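Local structure of probable porin (Pseudomonas aeruginosa, 2Y0H) at residues Thr253-Gly257 and Ala258-Gly262; Tyr306-Phe310 and Ala311-Leu315. The protein probably forms a beta-barrel channel of the OprD porin family that lets solutes pass across the outer membrane. All coordinates share one frame; numbering follows the deposited sequence.

Contact 1: Thr253-Gly257 and Ala258-Gly262; sequences TLRAG and AHAFG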
ATOM      1  N   THR A 253     -10.808   1.887 -15.377  1.00 32.08           N
ATOM      2  CA  THR A 253     -10.158   0.728 -15.976  1.00 31.38           C
ATOM      3  C   THR A 253     -11.139  -0.043 -16.846  1.00 32.12           C
ATOM      4  O   THR A 253     -12.202  -0.481 -16.391  1.00 29.75           O
ATOM      5  CB  THR A 253      -9.549  -0.209 -14.904  1.00 28.36           C
ATOM      6  OG1 THR A 253      -8.610   0.522 -14.111  1.00 32.23           O
ATOM      7  CG2 THR A 253      -8.822  -1.373 -15.555  1.00 31.19           C
ATOM      8  N   LEU A 254     -10.793  -0.174 -18.116  1.00 34.35           N
ATOM      9  CA  LEU A 254     -11.594  -0.969 -19.032  1.00 32.24           C
ATOM     10  C   LEU A 254     -10.958  -2.343 -19.154  1.00 33.83           C
ATOM     11  O   LEU A 254      -9.843  -2.484 -19.660  1.00 31.99           O
ATOM     12  CB  LEU A 254     -11.664  -0.288 -20.388  1.00 32.25           C
ATOM     13  CG  LEU A 254     -12.480  -0.968 -21.490  1.00 36.84           C
ATOM     14  CD1 LEU A 254     -13.923  -1.126 -21.062  1.00 35.59           C
ATOM     15  CD2 LEU A 254     -12.380  -0.168 -22.786  1.00 34.78           C
ATOM     16  N   ARG A 255     -11.658  -3.354 -18.656  1.00 34.11           N
ATOM     17  CA  ARG A 255     -11.183  -4.728 -18.744  1.00 34.39           C
ATOM     18  C   ARG A 255     -11.792  -5.358 -19.990  1.00 33.57           C
ATOM     19  O   ARG A 255     -12.994  -5.203 -20.236  1.00 34.45           O
ATOM     20  CB  ARG A 255     -11.592  -5.497 -17.484  1.00 33.54           C
ATOM     21  CG  ARG A 255     -11.254  -6.972 -17.501  1.00 43.56           C
ATOM     22  CD  ARG A 255      -9.757  -7.193 -17.569  1.00 45.14           C
ATOM     23  NE  ARG A 255      -9.428  -8.613 -17.607  1.00 48.34           N
ATOM     24  CZ  ARG A 255      -8.194  -9.087 -17.747  1.00 49.25           C
ATOM     25  NH1 ARG A 255      -7.180  -8.240 -17.856  1.00 45.01           N
ATOM     26  NH2 ARG A 255      -7.972 -10.402 -17.769  1.00 45.29           N
ATOM     27  N   ALA A 256     -10.971  -6.043 -20.788  1.00 30.73           N
ATOM     28  CA  ALA A 256     -11.461  -6.672 -22.024  1.00 34.97           C
ATOM     29  C   ALA A 256     -10.763  -7.990 -22.293  1.00 34.25           C
ATOM     30  O   ALA A 256      -9.629  -8.006 -22.752  1.00 34.69           O
ATOM     31  CB  ALA A 256     -11.283  -5.733 -23.217  1.00 32.58           C
ATOM     32  N   GLY A 257     -11.447  -9.095 -22.019  1.00 39.41           N
ATOM     33  CA  GLY A 257     -10.823 -10.405 -22.095  1.00 40.25           C
ATOM     34  C   GLY A 257      -9.557 -10.451 -21.256  1.00 41.84           C
ATOM     35  O   GLY A 257      -9.601 -10.269 -20.040  1.00 38.37           O
ATOM     36  N   ALA A 258      -8.421 -10.660 -21.915  1.00 41.66           N
ATOM     37  CA  ALA A 258      -7.133 -10.751 -21.227  1.00 37.33           C
ATOM     38  C   ALA A 258      -6.391  -9.401 -21.148  1.00 39.88           C
ATOM     39  O   ALA A 258      -5.313  -9.317 -20.554  1.00 36.78           O
ATOM     40  CB  ALA A 258      -6.256 -11.804 -21.907  1.00 34.26           C
ATOM     41  N   HIS A 259      -6.968  -8.362 -21.754  1.00 36.87           N
ATOM     42  CA  HIS A 259      -6.401  -7.010 -21.744  1.00 36.91           C
ATOM     43  C   HIS A 259      -7.069  -6.123 -20.698  1.00 34.66           C
ATOM     44  O   HIS A 259      -8.226  -6.335 -20.368  1.00 33.01           O
ATOM     45  CB  HIS A 259      -6.626  -6.339 -23.096  1.00 32.47           C
ATOM     46  CG  HIS A 259      -6.167  -7.151 -24.263  1.00 35.11           C
ATOM     47  ND1 HIS A 259      -4.944  -6.958 -24.868  1.00 29.12           N
ATOM     48  CD2 HIS A 259      -6.776  -8.146 -24.950  1.00 33.20           C
ATOM     49  CE1 HIS A 259      -4.817  -7.804 -25.873  1.00 35.33           C
ATOM     50  NE2 HIS A 259      -5.915  -8.536 -25.943  1.00 33.53           N
ATOM     51  N   ALA A 260      -6.344  -5.122 -20.203  1.00 29.60           N
ATOM     52  CA  ALA A 260      -6.949  -4.045 -19.412  1.00 32.43           C
ATOM     53  C   ALA A 260      -6.323  -2.703 -19.770  1.00 30.82           C
ATOM     54  O   ALA A 260      -5.107  -2.598 -19.900  1.00 34.98           O
ATOM     55  CB  ALA A 260      -6.831  -4.314 -17.915  1.00 30.89           C
ATOM     56  N   PHE A 261      -7.166  -1.688 -19.931  1.00 33.64           N
ATOM     57  CA  PHE A 261      -6.740  -0.351 -20.328  1.00 33.85           C
ATOM     58  C   PHE A 261      -7.222   0.669 -19.297  1.00 31.92           C
ATOM     59  O   PHE A 261      -8.418   0.784 -19.039  1.00 29.12           O
ATOM     60  CB  PHE A 261      -7.315   0.014 -21.704  1.00 33.58           C
ATOM     61  CG  PHE A 261      -7.093  -1.038 -22.773  1.00 37.17           C
ATOM     62  CD1 PHE A 261      -5.962  -1.009 -23.573  1.00 34.60           C
ATOM     63  CD2 PHE A 261      -8.028  -2.041 -22.989  1.00 36.12           C
ATOM     64  CE1 PHE A 261      -5.756  -1.962 -24.552  1.00 32.27           C
ATOM     65  CE2 PHE A 261      -7.823  -3.001 -23.974  1.00 34.02           C
ATOM     66  CZ  PHE A 261      -6.687  -2.954 -24.755  1.00 35.68           C
ATOM     67  N   GLY A 262      -6.285   1.415 -18.716  1.00 32.54           N
ATOM     68  CA  GLY A 262      -6.621   2.332 -17.641  1.00 31.03           C
ATOM     69  C   GLY A 262      -6.186   3.775 -17.840  1.00 30.50           C
ATOM     70  O   GLY A 262      -5.156   4.057 -18.464  1.00 29.36           O
TER
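Phe261 lies across the hairpin from Leu254 and Ala256. The first torsion (-50°) sets CG beside the backbone N, anti to the carbonyl carbon. From there the edge of the ring reaches diagonally to Ala256, with Phe261 CE2 4.5 Å from Ala256 CB. Ring atom CD2 of Phe261 also sits 3.8 Å from Leu254 O. Leu254 and Phe261 form an antiparallel hydrogen-bonded pair, whose two amide bonds are nearly straight. Ala256 and His259 form the next such pair. Here His259 N reaches Ala256 O at 2.9 Å from above the carbonyl plane. The turn itself is type II', from Ala256 to His259, with Gly257 at the positive-phi corner and Ala258 after it. On the other face of the sheet, Arg255 bends at chi2 (63°) and runs toward the turn. Arg255 CD packs 3.3 Å from His259 O. One face of the guanidinium lies over the Gly257-Ala258 peptide, toward its rim; Arg255 NH2 is 3.6 Å from Ala258 CA. Ala260 CB lies at its edge, 3.9 Å from Arg255 NH1. This is a tight two-residue beta hairpin between neighbouring barrel strands, as in the short periplasmic turns of porins. Leu254, Ala256 and Phe261 make one face mostly apolar, consistent with the membrane side; His259 there hydrogen-bonds Tyr306 OH through ND1. Thr253 and Arg255 bring polar groups to the other face.

Contact 2: Tyr306-Phe310 and Ala311-Leu315; sequences YDYDF and AGLGL
This is a local contact in which a barrel strand runs into the loop leading to strand 318-330. Phe310 is its hub. Phe310 O accepts Leu315 N at 3.1 Å, from above the carbonyl plane, and makes a weaker bond with Leu313 N. Phe310 CB packs 4.0 Å from Leu315 CB. Within the loop, Gly314 N bonds back to Ala311 O across a type I turn. Together the Leu315-to-Phe310 and Gly314-to-Ala311 bonds make the pair of a Schellman motif, with Gly314 at the positive-phi position. Just before it, Asp309 forms an Asx turn. Its CG stands anti to the backbone N (chi1 -175°), and Asp309 OD1 takes Ala311 N at 3.0 Å on the anti side, 33° out of the carboxylate plane. A water bridges Asp309 O and Gly312 N. Tyr308 CD2 sits over the centre of the Phe310 ring. Leu313 packs against both aromatic side chains: Leu313 CD2 lies 3.7 Å from Phe310 CD2 and also near Tyr308 CE2, while Leu313 CD1 lies 3.3 Å from Tyr308 OH. A bound detergent molecule, C8E, lies about 5 Å from the side chain of Leu315.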
ATOM      1  N   TYR A 306      -1.563  -0.200 -19.140  1.00 28.71           N
ATOM      2  CA  TYR A 306      -1.992  -1.350 -19.919  1.00 30.62           C
ATOM      3  C   TYR A 306      -1.588  -2.641 -19.230  1.00 29.74           C
ATOM      4  O   TYR A 306      -0.463  -2.766 -18.757  1.00 29.08           O
ATOM      5  CB  TYR A 306      -1.382  -1.305 -21.317  1.00 27.59           C
ATOM      6  CG  TYR A 306      -1.655  -2.556 -22.115  1.00 31.74           C
ATOM      7  CD1 TYR A 306      -2.937  -2.850 -22.566  1.00 30.46           C
ATOM      8  CD2 TYR A 306      -0.638  -3.455 -22.397  1.00 30.71           C
ATOM      9  CE1 TYR A 306      -3.192  -4.000 -23.286  1.00 32.78           C
ATOM     10  CE2 TYR A 306      -0.884  -4.599 -23.122  1.00 31.72           C
ATOM     11  CZ  TYR A 306      -2.159  -4.869 -23.560  1.00 33.08           C
ATOM     12  OH  TYR A 306      -2.401  -6.014 -24.273  1.00 32.14           O
ATOM     13  N   ASP A 307      -2.515  -3.591 -19.167  1.00 28.47           N
ATOM     14  CA  ASP A 307      -2.232  -4.907 -18.607  1.00 33.92           C
ATOM     15  C   ASP A 307      -2.495  -6.004 -19.615  1.00 32.50           C
ATOM     16  O   ASP A 307      -3.430  -5.916 -20.413  1.00 31.22           O
ATOM     17  CB  ASP A 307      -3.083  -5.176 -17.363  1.00 28.78           C
ATOM     18  CG  ASP A 307      -2.776  -4.224 -16.235  1.00 32.72           C
ATOM     19  OD1 ASP A 307      -3.379  -3.118 -16.194  1.00 30.23           O
ATOM     20  OD2 ASP A 307      -1.934  -4.590 -15.391  1.00 32.64           O
ATOM     21  N   TYR A 308      -1.671  -7.045 -19.571  1.00 32.23           N
ATOM     22  CA  TYR A 308      -1.936  -8.229 -20.368  1.00 34.46           C
ATOM     23  C   TYR A 308      -1.710  -9.525 -19.582  1.00 36.28           C
ATOM     24  O   TYR A 308      -0.666  -9.710 -18.953  1.00 36.64           O
ATOM     25  CB  TYR A 308      -1.139  -8.227 -21.673  1.00 33.54           C
ATOM     26  CG  TYR A 308      -1.625  -9.304 -22.625  1.00 37.35           C
ATOM     27  CD1 TYR A 308      -2.907  -9.246 -23.171  1.00 36.58           C
ATOM     28  CD2 TYR A 308      -0.825 -10.398 -22.942  1.00 38.06           C
ATOM     29  CE1 TYR A 308      -3.372 -10.246 -24.032  1.00 41.97           C
ATOM     30  CE2 TYR A 308      -1.274 -11.400 -23.792  1.00 42.43           C
ATOM     31  CZ  TYR A 308      -2.547 -11.318 -24.337  1.00 43.60           C
ATOM     32  OH  TYR A 308      -2.994 -12.307 -25.174  1.00 37.97           O
ATOM     33  N   ASP A 309      -2.720 -10.390 -19.600  1.00 32.84           N
ATOM     34  CA  ASP A 309      -2.629 -11.741 -19.056  1.00 33.88           C
ATOM     35  C   ASP A 309      -2.327 -12.700 -20.225  1.00 37.30           C
ATOM     36  O   ASP A 309      -3.085 -12.780 -21.197  1.00 36.50           O
ATOM     37  CB  ASP A 309      -3.933 -12.102 -18.328  1.00 35.67           C
ATOM     38  CG  ASP A 309      -3.872 -13.468 -17.608  1.00 37.13           C
ATOM     39  OD1 ASP A 309      -3.052 -14.324 -17.976  1.00 36.30           O
ATOM     40  OD2 ASP A 309      -4.671 -13.690 -16.679  1.00 37.70           O
ATOM     41  N   PHE A 310      -1.195 -13.389 -20.149  1.00 36.17           N
ATOM     42  CA  PHE A 310      -0.729 -14.224 -21.259  1.00 39.99           C
ATOM     43  C   PHE A 310      -1.328 -15.640 -21.262  1.00 38.07           C
ATOM     44  O   PHE A 310      -0.947 -16.472 -22.083  1.00 38.58           O
ATOM     45  CB  PHE A 310       0.802 -14.318 -21.262  1.00 39.28           C
ATOM     46  CG  PHE A 310       1.504 -13.095 -21.803  1.00 39.76           C
ATOM     47  CD1 PHE A 310       1.816 -12.030 -20.972  1.00 38.31           C
ATOM     48  CD2 PHE A 310       1.887 -13.032 -23.133  1.00 38.05           C
ATOM     49  CE1 PHE A 310       2.476 -10.914 -21.462  1.00 37.44           C
ATOM     50  CE2 PHE A 310       2.546 -11.918 -23.628  1.00 39.90           C
ATOM     51  CZ  PHE A 310       2.838 -10.858 -22.793  1.00 41.00           C
ATOM     52  N   ALA A 311      -2.259 -15.905 -20.353  1.00 36.00           N
ATOM     53  CA  ALA A 311      -2.873 -17.229 -20.232  1.00 38.94           C
ATOM     54  C   ALA A 311      -3.445 -17.771 -21.552  1.00 46.43           C
ATOM     55  O   ALA A 311      -3.162 -18.906 -21.937  1.00 49.76           O
ATOM     56  CB  ALA A 311      -3.946 -17.225 -19.146  1.00 36.34           C
ATOM     57  N   GLY A 312      -4.249 -16.964 -22.238  1.00 48.18           N
ATOM     58  CA  GLY A 312      -4.834 -17.358 -23.511  1.00 48.08           C
ATOM     59  C   GLY A 312      -3.790 -17.678 -24.569  1.00 50.38           C
ATOM     60  O   GLY A 312      -3.995 -18.527 -25.442  1.00 52.36           O
ATOM     61  N   LEU A 313      -2.656 -16.996 -24.485  1.00 45.93           N
ATOM     62  CA  LEU A 313      -1.576 -17.192 -25.431  1.00 43.76           C
ATOM     63  C   LEU A 313      -0.811 -18.488 -25.135  1.00 45.54           C
ATOM     64  O   LEU A 313       0.180 -18.796 -25.793  1.00 47.87           O
ATOM     65  CB  LEU A 313      -0.631 -15.989 -25.391  1.00 43.30           C
ATOM     66  CG  LEU A 313      -0.460 -15.180 -26.679  1.00 48.86           C
ATOM     67  CD1 LEU A 313      -1.793 -14.653 -27.182  1.00 48.04           C
ATOM     68  CD2 LEU A 313       0.524 -14.045 -26.470  1.00 45.03           C
ATOM     69  N   GLY A 314      -1.270 -19.240 -24.139  1.00 46.82           N
ATOM     70  CA  GLY A 314      -0.620 -20.487 -23.768  1.00 45.42           C
ATOM     71  C   GLY A 314       0.363 -20.377 -22.609  1.00 46.45           C
ATOM     72  O   GLY A 314       0.983 -21.366 -22.212  1.00 45.21           O
ATOM     73  N   LEU A 315       0.513 -19.174 -22.061  1.00 42.52           N
ATOM     74  CA  LEU A 315       1.459 -18.942 -20.970  1.00 39.43           C
ATOM     75  C   LEU A 315       0.776 -18.478 -19.683  1.00 38.18           C
ATOM     76  O   LEU A 315       0.933 -17.332 -19.273  1.00 37.88           O
ATOM     77  CB  LEU A 315       2.508 -17.917 -21.392  1.00 37.45           C
ATOM     78  CG  LEU A 315       3.359 -18.276 -22.607  1.00 42.55           C
ATOM     79  CD1 LEU A 315       4.098 -17.052 -23.128  1.00 44.86           C
ATOM     80  CD2 LEU A 315       4.329 -19.388 -22.250  1.00 42.87           C
TER
HETATM   81  O   HOH W   1      -4.522 -14.478 -22.356  1.00 43.47           O

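In the fold
Strand 244-256 enters contact 1, which closes a tight hairpin and sends the chain back along strand 259-269. After a long connection, strand 300-309 returns beside it and ends in contact 2, whose loop leads into strand 318-330. The two contacts follow in series, neither enclosing nor crossing the other. Their centres are about 12 Å apart, on one rim of the antiparallel barrel. Strands 259-269 and 300-309 are neighbours, and this joins the contacts directly. Asp307 N probably bonds to Ala260 O, and the His259 ring meets that of Tyr308. His259 ND1 is hydrogen-bonded to Tyr306 OH at 2.8 Å.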